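Local coordinates for extracellular solute-binding protein, family 1 (Bifidobacterium longum subsp. infantis ATCC 15697, PDB 3OMB) that probably binds a carbohydrate outside the cell and hands it to an ABC importer, as a type 2 periplasmic-binding-fold protein that also carries a magnesium ion, at residues A50-M55 with S419-G424; G93-V98 with G113-L118; E107-P112 with D144-I149; D123-V128 with Y150-G155; L354-H359 with D364-L369. All blocks are in the same frame, centred on the assembly; numbering follows the deposited sequence. Where two conformers were deposited one is given.

Contact 1 (A50-M55 with S419-G424); sequences ANQEKM and SELLVG
Gln52 reaches across to Ser419 and Leu421, and nothing polar joins the two segments directly. The direct contact is thin and of van der Waals kind: the amide nitrogen NE2 of Gln52 lies 4.1 Å from CB of Ser419, and the same NE2 stands 4.5 Å from CD1 of Leu421. The glutamine stretches out beyond CG (chi2 162°), which carries its amide to the turn at 419-422, where Leu422 N bonds to Ser419 O at 3.1 Å.

The polar part lies just outside the two segments. OE1 of Gln52 accepts a hydrogen bond from the backbone N of Asn49, while NE2 makes a weak one to the carbonyl O of Leu418. Asn49 also meets Glu420, whose OE2 forms a salt bridge with Arg79.

The two segments lie in loops, one following strand 41-48 and the other helix 403-411. The buried amide links them, its rotation probably restricted by the firm bond at OE1 and the weak one at NE2.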
# COMPACT_ATOMS: atom_id res chain seq x y z
N ALA A 50 -1.07 -16.77 2.91
CA ALA A 50 -1.13 -18.05 3.66
C ALA A 50 -2.47 -18.33 4.36
O ALA A 50 -2.80 -19.48 4.61
CB ALA A 50 0.03 -18.15 4.69
N ASN A 51 -3.24 -17.30 4.68
CA ASN A 51 -4.52 -17.54 5.38
C ASN A 51 -5.69 -17.93 4.46
O ASN A 51 -6.82 -18.10 4.91
CB ASN A 51 -4.88 -16.35 6.28
CG ASN A 51 -5.21 -15.10 5.51
OD1 ASN A 51 -5.15 -15.06 4.27
ND2 ASN A 51 -5.57 -14.05 6.23
N GLN A 52 -5.41 -18.08 3.17
CA GLN A 52 -6.44 -18.39 2.20
C GLN A 52 -6.64 -19.89 1.95
O GLN A 52 -5.70 -20.69 1.94
CB GLN A 52 -6.18 -17.65 0.89
CG GLN A 52 -6.38 -16.15 1.03
CD GLN A 52 -5.74 -15.36 -0.08
OE1 GLN A 52 -5.15 -15.91 -1.01
NE2 GLN A 52 -5.85 -14.04 0.01
N GLU A 53 -7.90 -20.23 1.77
CA GLU A 53 -8.34 -21.53 1.28
C GLU A 53 -7.70 -21.85 -0.09
O GLU A 53 -7.32 -20.94 -0.86
CB GLU A 53 -9.87 -21.42 1.23
CG GLU A 53 -10.68 -22.31 0.32
CD GLU A 53 -12.15 -22.35 0.77
OE1 GLU A 53 -13.01 -21.65 0.16
OE2 GLU A 53 -12.44 -23.05 1.77
N LYS A 54 -7.54 -23.13 -0.39
CA LYS A 54 -7.04 -23.56 -1.71
C LYS A 54 -8.07 -23.24 -2.79
O LYS A 54 -9.28 -23.30 -2.53
CB LYS A 54 -6.69 -25.06 -1.74
CG LYS A 54 -5.56 -25.46 -0.80
CD LYS A 54 -5.07 -26.90 -1.09
CE LYS A 54 -3.84 -27.30 -0.24
NZ LYS A 54 -4.18 -27.64 1.19
N MSE A 55 -7.58 -22.91 -3.99
CA MSE A 55 -8.42 -22.59 -5.16
C MSE A 55 -9.42 -23.71 -5.42
O MSE A 55 -10.58 -23.45 -5.73
CB MSE A 55 -7.58 -22.40 -6.44
CG MSE A 55 -6.53 -21.29 -6.42
SE MSE A 55 -7.22 -19.57 -5.82
CE MSE A 55 -8.68 -19.37 -7.09
N SER A 419 -8.94 -11.74 -1.60
CA SER A 419 -8.88 -10.52 -0.78
C SER A 419 -8.13 -9.43 -1.54
O SER A 419 -8.43 -9.19 -2.73
CB SER A 419 -8.26 -10.82 0.60
OG SER A 419 -8.46 -9.71 1.49
N GLU A 420 -7.15 -8.79 -0.91
CA GLU A 420 -6.43 -7.72 -1.60
C GLU A 420 -5.60 -8.19 -2.83
O GLU A 420 -5.14 -7.36 -3.61
CB GLU A 420 -5.56 -6.89 -0.62
CG GLU A 420 -4.16 -7.47 -0.34
CD GLU A 420 -4.14 -8.56 0.73
OE1 GLU A 420 -5.20 -8.83 1.32
OE2 GLU A 420 -3.06 -9.15 0.99
N LEU A 421 -5.44 -9.51 -3.00
CA LEU A 421 -4.75 -10.07 -4.17
C LEU A 421 -5.70 -10.40 -5.32
O LEU A 421 -5.37 -11.18 -6.22
CB LEU A 421 -3.95 -11.32 -3.79
CG LEU A 421 -2.72 -11.06 -2.91
CD1 LEU A 421 -2.32 -12.32 -2.18
CD2 LEU A 421 -1.55 -10.48 -3.73
N LEU A 422 -6.89 -9.78 -5.31
CA LEU A 422 -7.84 -10.02 -6.38
C LEU A 422 -7.24 -9.42 -7.66
O LEU A 422 -6.46 -8.45 -7.64
CB LEU A 422 -9.18 -9.38 -6.08
CG LEU A 422 -9.37 -7.92 -6.53
CD1 LEU A 422 -10.85 -7.55 -6.62
CD2 LEU A 422 -8.63 -6.98 -5.63
N VAL A 423 -7.59 -10.03 -8.78
CA VAL A 423 -7.19 -9.50 -10.06
C VAL A 423 -8.51 -9.33 -10.80
O VAL A 423 -9.13 -10.30 -11.24
CB VAL A 423 -6.21 -10.47 -10.73
CG1 VAL A 423 -5.84 -10.00 -12.09
CG2 VAL A 423 -4.96 -10.59 -9.89
N GLY A 424 -8.96 -8.09 -10.92
CA GLY A 424 -10.32 -7.79 -11.34
C GLY A 424 -10.55 -6.38 -10.85
O GLY A 424 -9.59 -5.68 -10.54

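Contact 2 (G93-V98 with G113-L118); sequences GDIADV and GMFEDL
Ile95 turns CG1 into the position between its backbone N and carbonyl carbon (chi1 61°), and Met114, a selenomethionine, sets CG anti to its own N (chi1 -174°); these two torsions bring the chains across each other obliquely. Met114 then bends at its last torsion (chi3 -59°), which folds the methyl back toward Gly93.

The isoleucine is gripped at both branches. Its CG2 rests 3.8 Å from SE of Met114, and its CD1 lies 3.8 Å from CG of the same residue. That CD1 also comes within 3.5 Å of CE1 of Phe115, approaching the ring obliquely. Met114 CG sits over one face of this ring, 4.0 Å above the plane and offset toward the rim. At the far end Met114 CE meets the CA of Gly93 at 3.9 Å, where the chain leaves helix 79-92 with positive phi.

Tyr103 packs against both Ile95 and Phe115, and Leu90 of helix 79-92 touches Met114. Backbone bonds from Met114 to Ser358 and from Glu116 to Ile356 fasten the second segment to strand 352-356 and the loop that follows it. No hydrogen bond passes between the two segments themselves; a partly buried cluster of aliphatic, selenium and aromatic groups joins them by van der Waals contact, with burial of apolar surface probably contributing.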
# COMPACT_ATOMS: atom_id res chain seq x y z
N GLY A 93 11.89 -19.75 -18.94
CA GLY A 93 11.16 -19.48 -20.18
C GLY A 93 9.77 -20.08 -20.25
O GLY A 93 9.08 -19.94 -21.26
N ASP A 94 9.35 -20.74 -19.16
CA ASP A 94 8.08 -21.48 -19.12
C ASP A 94 7.13 -20.88 -18.10
O ASP A 94 7.24 -21.15 -16.90
CB ASP A 94 8.33 -22.95 -18.79
CG ASP A 94 9.02 -23.71 -19.91
OD1 ASP A 94 8.50 -23.67 -21.06
OD2 ASP A 94 10.06 -24.36 -19.65
N ILE A 95 6.21 -20.05 -18.57
CA ILE A 95 5.29 -19.38 -17.66
C ILE A 95 3.86 -19.90 -17.84
O ILE A 95 3.54 -20.53 -18.85
CB ILE A 95 5.36 -17.85 -17.83
CG1 ILE A 95 4.97 -17.43 -19.24
CG2 ILE A 95 6.78 -17.33 -17.49
CD1 ILE A 95 4.54 -15.99 -19.32
N ALA A 96 3.01 -19.67 -16.84
CA ALA A 96 1.61 -20.09 -16.93
C ALA A 96 0.90 -19.27 -18.01
O ALA A 96 1.33 -18.15 -18.31
CB ALA A 96 0.93 -19.95 -15.60
N ASP A 97 -0.17 -19.81 -18.58
CA ASP A 97 -0.96 -19.07 -19.57
C ASP A 97 -1.47 -17.73 -19.05
O ASP A 97 -1.36 -16.71 -19.71
CB ASP A 97 -2.16 -19.89 -20.05
CG ASP A 97 -1.77 -21.17 -20.76
OD1 ASP A 97 -0.63 -21.24 -21.29
OD2 ASP A 97 -2.61 -22.11 -20.78
N VAL A 98 -2.08 -17.77 -17.87
CA VAL A 98 -2.62 -16.60 -17.20
C VAL A 98 -1.88 -16.48 -15.87
O VAL A 98 -1.66 -17.47 -15.18
CB VAL A 98 -4.15 -16.72 -16.98
CG1 VAL A 98 -4.72 -15.52 -16.16
CG2 VAL A 98 -4.89 -16.88 -18.33
N GLY A 113 9.07 -11.10 -25.99
CA GLY A 113 8.19 -12.12 -26.56
C GLY A 113 7.61 -13.15 -25.60
O GLY A 113 7.04 -14.16 -26.03
N MSE A 114 7.77 -12.92 -24.30
CA MSE A 114 7.23 -13.85 -23.31
C MSE A 114 5.78 -13.51 -22.99
O MSE A 114 4.99 -14.40 -22.72
CB MSE A 114 8.09 -13.81 -22.05
CG MSE A 114 7.69 -14.85 -21.02
SE MSE A 114 9.06 -15.17 -19.66
CE MSE A 114 10.52 -15.73 -20.85
N PHE A 115 5.45 -12.22 -23.01
CA PHE A 115 4.13 -11.77 -22.57
C PHE A 115 3.33 -11.19 -23.71
O PHE A 115 3.88 -10.57 -24.60
CB PHE A 115 4.25 -10.76 -21.43
CG PHE A 115 4.77 -11.36 -20.15
CD1 PHE A 115 3.94 -12.08 -19.31
CD2 PHE A 115 6.11 -11.23 -19.80
CE1 PHE A 115 4.43 -12.66 -18.14
CE2 PHE A 115 6.60 -11.79 -18.63
CZ PHE A 115 5.76 -12.52 -17.80
N GLU A 116 2.02 -11.43 -23.67
CA GLU A 116 1.10 -10.92 -24.67
C GLU A 116 0.91 -9.42 -24.48
O GLU A 116 0.74 -8.96 -23.34
CB GLU A 116 -0.26 -11.60 -24.52
CG GLU A 116 -1.26 -11.23 -25.59
CD GLU A 116 -0.85 -11.72 -26.96
OE1 GLU A 116 -0.14 -12.74 -27.05
OE2 GLU A 116 -1.24 -11.09 -27.96
N ASP A 117 0.95 -8.67 -25.59
CA ASP A 117 0.58 -7.26 -25.55
C ASP A 117 -0.94 -7.15 -25.64
O ASP A 117 -1.53 -7.16 -26.73
CB ASP A 117 1.29 -6.45 -26.64
CG ASP A 117 0.88 -4.98 -26.64
OD1 ASP A 117 0.10 -4.55 -25.77
OD2 ASP A 117 1.34 -4.24 -27.54
N LEU A 118 -1.56 -7.05 -24.47
CA LEU A 118 -3.01 -7.04 -24.36
C LEU A 118 -3.71 -5.85 -25.03
O LEU A 118 -4.91 -5.90 -25.28
CB LEU A 118 -3.43 -7.18 -22.89
CG LEU A 118 -2.94 -8.50 -22.28
CD1 LEU A 118 -3.17 -8.57 -20.78
CD2 LEU A 118 -3.52 -9.72 -22.99

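Contact 3 (E107-P112 with D144-I149); sequences EAYQYP and DSKGRI
The phenol of Tyr109 gives its proton to OD2 of Asp144 at 2.6 Å and takes one from NH1 of Arg148 at 3.0 Å. The arginine bond is fairly straight, 159° at the hydrogen, and the hydroxyl lies close to the guanidinium plane. Both partners sit at the edge of the tyrosine ring, near its plane, but the carboxylate oxygen is met from above its own plane, with ring and carboxylate 47° apart.

With CG between its backbone N and carbonyl carbon (chi1 62°), Asp144 turns OD1 back over its own chain and OD2 toward Tyr109. OD1 accepts from Lys146 N at 2.9 Å, closing an Asx turn, and from Arg148 N at 2.8 Å; the two donors come from opposite faces of the carboxylate. A type I beta turn from Asp144 to Gly147 adds a bond from Gly147 N to Asp144 O.

Farther out, CG of Lys146 passes 3.7 Å from OH of Tyr109 before the lysine chain bends. Tyr109 also meets Tyr150 edge-to-face and touches Pro473 at the start of helix 473-486, while Asp144 packs on Tyr533 of helix 519-534.

The hydroxyl, gripped by two bonds, couples helix 106-110 to the turn before strand 152-155. The phenol and the two backbone N-H groups would be expected to stabilise the negative charge of Asp144, and the arginine probably polarises the phenol as a donor.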
# COMPACT_ATOMS: atom_id res chain seq x y z
N GLU A 107 9.05 -6.78 -17.00
CA GLU A 107 9.52 -8.13 -17.31
C GLU A 107 9.25 -8.58 -18.73
O GLU A 107 10.00 -9.36 -19.30
CB GLU A 107 8.98 -9.12 -16.30
CG GLU A 107 9.95 -9.24 -15.13
CD GLU A 107 9.30 -9.05 -13.79
OE1 GLU A 107 8.04 -9.00 -13.72
OE2 GLU A 107 10.06 -8.93 -12.81
N ALA A 108 8.17 -8.06 -19.31
CA ALA A 108 7.90 -8.25 -20.72
C ALA A 108 8.98 -7.63 -21.61
O ALA A 108 9.20 -8.10 -22.74
CB ALA A 108 6.56 -7.70 -21.07
N TYR A 109 9.66 -6.60 -21.09
CA TYR A 109 10.79 -5.97 -21.78
C TYR A 109 12.12 -6.65 -21.46
O TYR A 109 13.01 -6.71 -22.31
CB TYR A 109 10.84 -4.47 -21.49
CG TYR A 109 9.72 -3.70 -22.17
CD1 TYR A 109 9.80 -3.39 -23.53
CD2 TYR A 109 8.58 -3.31 -21.46
CE1 TYR A 109 8.77 -2.69 -24.17
CE2 TYR A 109 7.55 -2.62 -22.08
CZ TYR A 109 7.65 -2.31 -23.43
OH TYR A 109 6.64 -1.63 -24.07
N GLN A 110 12.24 -7.18 -20.25
CA GLN A 110 13.43 -7.95 -19.88
C GLN A 110 13.49 -9.31 -20.61
O GLN A 110 14.56 -9.79 -20.92
CB GLN A 110 13.51 -8.14 -18.37
CG GLN A 110 14.18 -6.96 -17.67
CD GLN A 110 14.13 -7.06 -16.15
OE1 GLN A 110 13.13 -7.51 -15.57
NE2 GLN A 110 15.21 -6.64 -15.50
N TYR A 111 12.33 -9.90 -20.86
CA TYR A 111 12.24 -11.18 -21.56
C TYR A 111 11.34 -10.99 -22.77
O TYR A 111 10.15 -11.28 -22.71
CB TYR A 111 11.74 -12.28 -20.62
CG TYR A 111 12.62 -12.46 -19.41
CD1 TYR A 111 13.68 -13.38 -19.41
CD2 TYR A 111 12.43 -11.68 -18.27
CE1 TYR A 111 14.52 -13.52 -18.28
CE2 TYR A 111 13.26 -11.80 -17.15
CZ TYR A 111 14.29 -12.72 -17.16
OH TYR A 111 15.09 -12.82 -16.04
N PRO A 112 11.92 -10.48 -23.88
CA PRO A 112 11.12 -10.17 -25.07
C PRO A 112 10.30 -11.38 -25.56
O PRO A 112 10.77 -12.52 -25.48
CB PRO A 112 12.17 -9.77 -26.10
CG PRO A 112 13.32 -9.25 -25.27
CD PRO A 112 13.34 -10.17 -24.08
N ASP A 144 2.06 1.37 -20.77
CA ASP A 144 3.35 2.02 -20.73
C ASP A 144 3.43 3.16 -21.75
O ASP A 144 2.46 3.45 -22.47
CB ASP A 144 4.51 1.02 -20.88
CG ASP A 144 4.50 0.29 -22.22
OD1 ASP A 144 4.02 0.86 -23.23
OD2 ASP A 144 4.99 -0.85 -22.26
N SER A 145 4.58 3.79 -21.79
CA SER A 145 4.78 4.95 -22.64
C SER A 145 4.83 4.56 -24.12
O SER A 145 4.76 5.43 -24.98
CB SER A 145 6.07 5.68 -22.25
OG SER A 145 7.19 4.83 -22.44
N LYS A 146 4.97 3.27 -24.42
CA LYS A 146 4.97 2.80 -25.80
C LYS A 146 3.54 2.40 -26.18
O LYS A 146 3.32 1.90 -27.28
CB LYS A 146 5.91 1.61 -25.99
CG LYS A 146 7.29 1.76 -25.39
CD LYS A 146 8.24 2.30 -26.41
CE LYS A 146 9.66 2.37 -25.89
NZ LYS A 146 10.50 2.89 -27.02
N GLY A 147 2.59 2.63 -25.27
CA GLY A 147 1.18 2.25 -25.45
C GLY A 147 0.90 0.76 -25.33
O GLY A 147 -0.21 0.30 -25.66
N ARG A 148 1.87 -0.02 -24.85
CA ARG A 148 1.60 -1.46 -24.70
C ARG A 148 0.96 -1.79 -23.34
O ARG A 148 1.12 -1.04 -22.37
CB ARG A 148 2.87 -2.30 -24.93
CG ARG A 148 3.51 -2.05 -26.27
CD ARG A 148 4.64 -3.03 -26.49
NE ARG A 148 5.26 -2.88 -27.81
CZ ARG A 148 6.37 -2.20 -28.04
NH1 ARG A 148 7.01 -1.56 -27.07
NH2 ARG A 148 6.84 -2.13 -29.27
N ILE A 149 0.23 -2.90 -23.28
CA ILE A 149 -0.38 -3.32 -22.02
C ILE A 149 0.09 -4.73 -21.73
O ILE A 149 -0.39 -5.70 -22.34
CB ILE A 149 -1.90 -3.29 -22.08
CG1 ILE A 149 -2.41 -1.88 -22.36
CG2 ILE A 149 -2.51 -3.83 -20.76
CD1 ILE A 149 -3.96 -1.82 -22.60

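Contact 4 (D123-V128 with Y150-G155); sequences DKLPNV and YAIADG
Val128 and Ile152 reach toward each other tip to tip, and this is the close part of the contact. CG1 of Val128 stands 3.8 Å from CD1 of Ile152 and 4.0 Å from its CG2, so one valine methyl is set against both ends of the isoleucine fork. CG1 lies anti to the backbone N of Val128 (chi1 179°), which aims it off the first turn of helix 126-134 and at the strand.

The looser part lies one turn back along the chain. Leu125, at the N-cap position of that helix, meets Ile152 through CD1 alone, 4.3 Å from CD1 of the isoleucine. All three of these residues are buried, and no hydrogen bond links the segments. Toward solvent, Asp123 and Lys124 continue the chain on exposed ground, and Lys124 has there a long, weak ion pair with Asp364.

The surroundings complete the core: Leu118, Phe132 and Tyr374 also pack on Ile152, while Leu125 leans on Leu367 of helix 363-373. Strand 152-155 pairs antiparallel with strand 349-350, and Ile152 makes backbone bonds with Gly353 and Leu354. Here a helix N-terminus rests on the side chain of a short strand through aliphatic groups, helix-on-strand packing consistent with an alpha/beta lobe of the type 2 periplasmic-binding fold.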
# COMPACT_ATOMS: atom_id res chain seq x y z
N ASP A 123 -10.82 -5.79 -27.51
CA ASP A 123 -12.15 -6.21 -27.95
C ASP A 123 -12.59 -7.53 -27.32
O ASP A 123 -13.78 -7.80 -27.18
CB ASP A 123 -12.19 -6.30 -29.48
CG ASP A 123 -12.30 -4.93 -30.14
OD1 ASP A 123 -11.90 -3.91 -29.50
OD2 ASP A 123 -12.79 -4.87 -31.29
N LYS A 124 -11.62 -8.34 -26.93
CA LYS A 124 -11.89 -9.57 -26.20
C LYS A 124 -11.93 -9.32 -24.69
O LYS A 124 -12.18 -10.23 -23.91
CB LYS A 124 -10.84 -10.65 -26.55
CG LYS A 124 -10.97 -11.25 -27.98
CD LYS A 124 -12.35 -11.91 -28.19
CE LYS A 124 -12.45 -12.69 -29.51
NZ LYS A 124 -11.65 -13.96 -29.47
N LEU A 125 -11.70 -8.07 -24.28
CA LEU A 125 -11.66 -7.71 -22.86
C LEU A 125 -12.60 -6.55 -22.51
O LEU A 125 -12.18 -5.57 -21.90
CB LEU A 125 -10.22 -7.41 -22.42
CG LEU A 125 -9.19 -8.52 -22.65
CD1 LEU A 125 -7.79 -8.00 -22.34
CD2 LEU A 125 -9.49 -9.77 -21.82
N PRO A 126 -13.89 -6.68 -22.86
CA PRO A 126 -14.84 -5.60 -22.59
C PRO A 126 -14.90 -5.18 -21.10
O PRO A 126 -15.05 -3.99 -20.83
CB PRO A 126 -16.17 -6.20 -23.03
CG PRO A 126 -15.96 -7.66 -22.94
CD PRO A 126 -14.58 -7.86 -23.41
N ASN A 127 -14.75 -6.12 -20.17
CA ASN A 127 -14.74 -5.77 -18.73
C ASN A 127 -13.54 -4.95 -18.32
O ASN A 127 -13.62 -4.10 -17.43
CB ASN A 127 -14.85 -7.02 -17.87
CG ASN A 127 -16.21 -7.70 -18.00
OD1 ASN A 127 -17.23 -7.03 -18.04
ND2 ASN A 127 -16.22 -9.03 -18.07
N VAL A 128 -12.41 -5.18 -18.99
CA VAL A 128 -11.20 -4.38 -18.78
C VAL A 128 -11.40 -2.97 -19.35
O VAL A 128 -11.04 -1.97 -18.68
CB VAL A 128 -9.99 -5.06 -19.42
CG1 VAL A 128 -8.76 -4.22 -19.24
CG2 VAL A 128 -9.83 -6.48 -18.84
N TYR A 150 1.05 -4.86 -20.83
CA TYR A 150 1.60 -6.16 -20.51
C TYR A 150 1.06 -6.69 -19.19
O TYR A 150 1.03 -7.89 -18.98
CB TYR A 150 3.12 -6.08 -20.47
CG TYR A 150 3.75 -6.07 -21.85
CD1 TYR A 150 3.43 -7.06 -22.78
CD2 TYR A 150 4.67 -5.08 -22.21
CE1 TYR A 150 4.00 -7.08 -24.03
CE2 TYR A 150 5.26 -5.09 -23.47
CZ TYR A 150 4.91 -6.09 -24.37
OH TYR A 150 5.46 -6.11 -25.62
N ALA A 151 0.61 -5.78 -18.33
CA ALA A 151 0.16 -6.16 -17.00
C ALA A 151 -0.98 -5.25 -16.62
O ALA A 151 -0.78 -4.06 -16.44
CB ALA A 151 1.32 -6.04 -15.97
N ILE A 152 -2.17 -5.81 -16.48
CA ILE A 152 -3.35 -5.01 -16.15
C ILE A 152 -3.46 -4.85 -14.64
O ILE A 152 -3.24 -5.81 -13.87
CB ILE A 152 -4.62 -5.65 -16.75
CG1 ILE A 152 -4.33 -5.98 -18.23
CG2 ILE A 152 -5.83 -4.72 -16.58
CD1 ILE A 152 -5.54 -6.29 -19.10
N ALA A 153 -3.80 -3.63 -14.23
CA ALA A 153 -4.01 -3.32 -12.83
C ALA A 153 -5.30 -3.95 -12.31
O ALA A 153 -6.11 -4.49 -13.06
CB ALA A 153 -4.04 -1.78 -12.62
N ASP A 154 -5.48 -3.86 -11.00
CA ASP A 154 -6.74 -4.29 -10.38
C ASP A 154 -7.23 -3.22 -9.39
O ASP A 154 -6.49 -2.31 -9.02
CB ASP A 154 -6.54 -5.63 -9.69
CG ASP A 154 -5.25 -5.69 -8.91
OD1 ASP A 154 -5.19 -5.05 -7.83
OD2 ASP A 154 -4.29 -6.35 -9.39
N GLY A 155 -8.48 -3.32 -8.98
CA GLY A 155 -9.05 -2.35 -8.04
C GLY A 155 -9.95 -3.02 -7.03
O GLY A 155 -10.66 -3.95 -7.35

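Contact 5 (L354-H359 with D364-L369); sequences LSISSH and DAALKL
Ile356 and Leu367 meet with their side chains at about a right angle, the isoleucine extending from its strand and the leucine lying across it from the helix. The touching atoms are the two terminal methyls, CD1 of Ile356 and CD2 of Leu367, 4.0 Å apart. Ile356 carries CG1 beside its backbone N (chi1 -73°) and then runs on extended, which brings CD1 over the helix backbone as well, 4.1 Å from the carbonyl O of Ala366. Its other branch points to a different neighbour: CG2 faces CB of Ala366 at 4.2 Å. All three touching residues are buried.

Strand 352-356 is an outermost strand of the four-stranded mixed sheet and runs antiparallel to strand 98-100. Helix 363-373 follows it after a short connection and folds back to cover the sheet, as helices do in an alpha/beta lobe. Ala366 touches Val98 of the neighbouring strand, and Leu369 packs on Val42 and Val44 of strand 41-48.

Ala366, with only a CB to place, meets the strand where CA of Ile356 and CA of Ala366 are 7.3 Å apart. Ala370, one turn further along the helix, also packs against Ile356.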
# COMPACT_ATOMS: atom_id res chain seq x y z
N LEU A 354 -2.82 -8.70 -13.81
CA LEU A 354 -2.95 -9.73 -14.84
C LEU A 354 -1.95 -9.65 -15.99
O LEU A 354 -1.78 -8.60 -16.59
CB LEU A 354 -4.38 -9.75 -15.40
CG LEU A 354 -4.67 -11.02 -16.21
CD1 LEU A 354 -5.86 -11.77 -15.70
CD2 LEU A 354 -4.83 -10.66 -17.67
N SER A 355 -1.29 -10.78 -16.27
CA SER A 355 -0.44 -10.93 -17.46
C SER A 355 -0.67 -12.28 -18.14
O SER A 355 -0.93 -13.30 -17.49
CB SER A 355 1.04 -10.73 -17.10
OG SER A 355 1.45 -11.54 -16.01
N ILE A 356 -0.60 -12.29 -19.47
CA ILE A 356 -0.88 -13.49 -20.23
C ILE A 356 0.33 -13.86 -21.04
O ILE A 356 0.96 -13.00 -21.67
CB ILE A 356 -2.16 -13.35 -21.10
CG1 ILE A 356 -3.39 -13.39 -20.19
CG2 ILE A 356 -2.27 -14.47 -22.15
CD1 ILE A 356 -4.67 -12.89 -20.83
N SER A 357 0.66 -15.15 -21.01
CA SER A 357 1.75 -15.70 -21.81
C SER A 357 1.49 -15.46 -23.29
O SER A 357 0.40 -15.75 -23.79
CB SER A 357 1.86 -17.20 -21.54
OG SER A 357 2.85 -17.79 -22.38
N SER A 358 2.48 -14.93 -24.00
CA SER A 358 2.35 -14.88 -25.47
C SER A 358 2.28 -16.30 -26.08
O SER A 358 1.66 -16.50 -27.13
CB SER A 358 3.46 -14.03 -26.10
OG SER A 358 4.70 -14.72 -26.09
N HIS A 359 2.85 -17.29 -25.37
CA HIS A 359 2.85 -18.69 -25.81
C HIS A 359 1.66 -19.52 -25.28
O HIS A 359 1.71 -20.75 -25.31
CB HIS A 359 4.16 -19.39 -25.41
CG HIS A 359 5.34 -19.00 -26.24
ND1 HIS A 359 5.95 -17.76 -26.15
CD2 HIS A 359 6.05 -19.70 -27.16
CE1 HIS A 359 6.97 -17.71 -26.99
NE2 HIS A 359 7.06 -18.87 -27.62
N ASP A 364 -7.35 -17.63 -27.03
CA ASP A 364 -8.73 -17.15 -26.88
C ASP A 364 -9.35 -17.55 -25.53
O ASP A 364 -10.01 -16.74 -24.90
CB ASP A 364 -9.62 -17.63 -28.01
CG ASP A 364 -9.38 -16.86 -29.32
OD1 ASP A 364 -8.48 -15.98 -29.37
OD2 ASP A 364 -10.11 -17.14 -30.30
N ALA A 365 -9.14 -18.79 -25.10
CA ALA A 365 -9.63 -19.20 -23.77
C ALA A 365 -8.96 -18.37 -22.66
O ALA A 365 -9.62 -17.93 -21.73
CB ALA A 365 -9.43 -20.68 -23.54
N ALA A 366 -7.65 -18.12 -22.79
CA ALA A 366 -6.94 -17.30 -21.81
C ALA A 366 -7.62 -15.94 -21.69
O ALA A 366 -7.88 -15.48 -20.57
CB ALA A 366 -5.47 -17.14 -22.19
N LEU A 367 -7.92 -15.32 -22.84
CA LEU A 367 -8.52 -13.98 -22.86
C LEU A 367 -9.93 -14.00 -22.30
O LEU A 367 -10.34 -13.08 -21.59
CB LEU A 367 -8.51 -13.36 -24.25
CG LEU A 367 -7.12 -12.91 -24.75
CD1 LEU A 367 -7.05 -12.80 -26.28
CD2 LEU A 367 -6.67 -11.61 -24.11
N LYS A 368 -10.65 -15.07 -22.59
CA LYS A 368 -11.99 -15.26 -22.05
C LYS A 368 -11.96 -15.38 -20.52
O LYS A 368 -12.79 -14.82 -19.81
CB LYS A 368 -12.60 -16.49 -22.68
CG LYS A 368 -14.11 -16.51 -22.68
CD LYS A 368 -14.62 -17.75 -23.42
CE LYS A 368 -16.01 -18.12 -22.90
NZ LYS A 368 -16.49 -19.44 -23.42
N LEU A 369 -10.97 -16.11 -20.01
CA LEU A 369 -10.83 -16.26 -18.58
C LEU A 369 -10.51 -14.89 -17.93
O LEU A 369 -11.10 -14.52 -16.91
CB LEU A 369 -9.72 -17.27 -18.28
CG LEU A 369 -9.37 -17.55 -16.81
CD1 LEU A 369 -10.61 -17.95 -16.06
CD2 LEU A 369 -8.37 -18.69 -16.73

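In the fold
From the N terminus, contact 1 opens after strand 41-48 and closes only at 419-424, so its long loop encloses the other four. Contact 2 shuts a short loop from the end of helix 79-92 to the segment after helix 106-110. Contact 3 opens before contact 2 has closed, so these two cross; contact 4 opens before contact 3 closes, and they cross as well. Contact 5 comes later, a tight strand-to-helix return. Backbone bonds tie the segment after helix 106-110 and the start of strand 152-155 to strand 352-356, and so to its four-stranded sheet, while the far end of strand 152-155 is bonded to the 419-424 loop of contact 1.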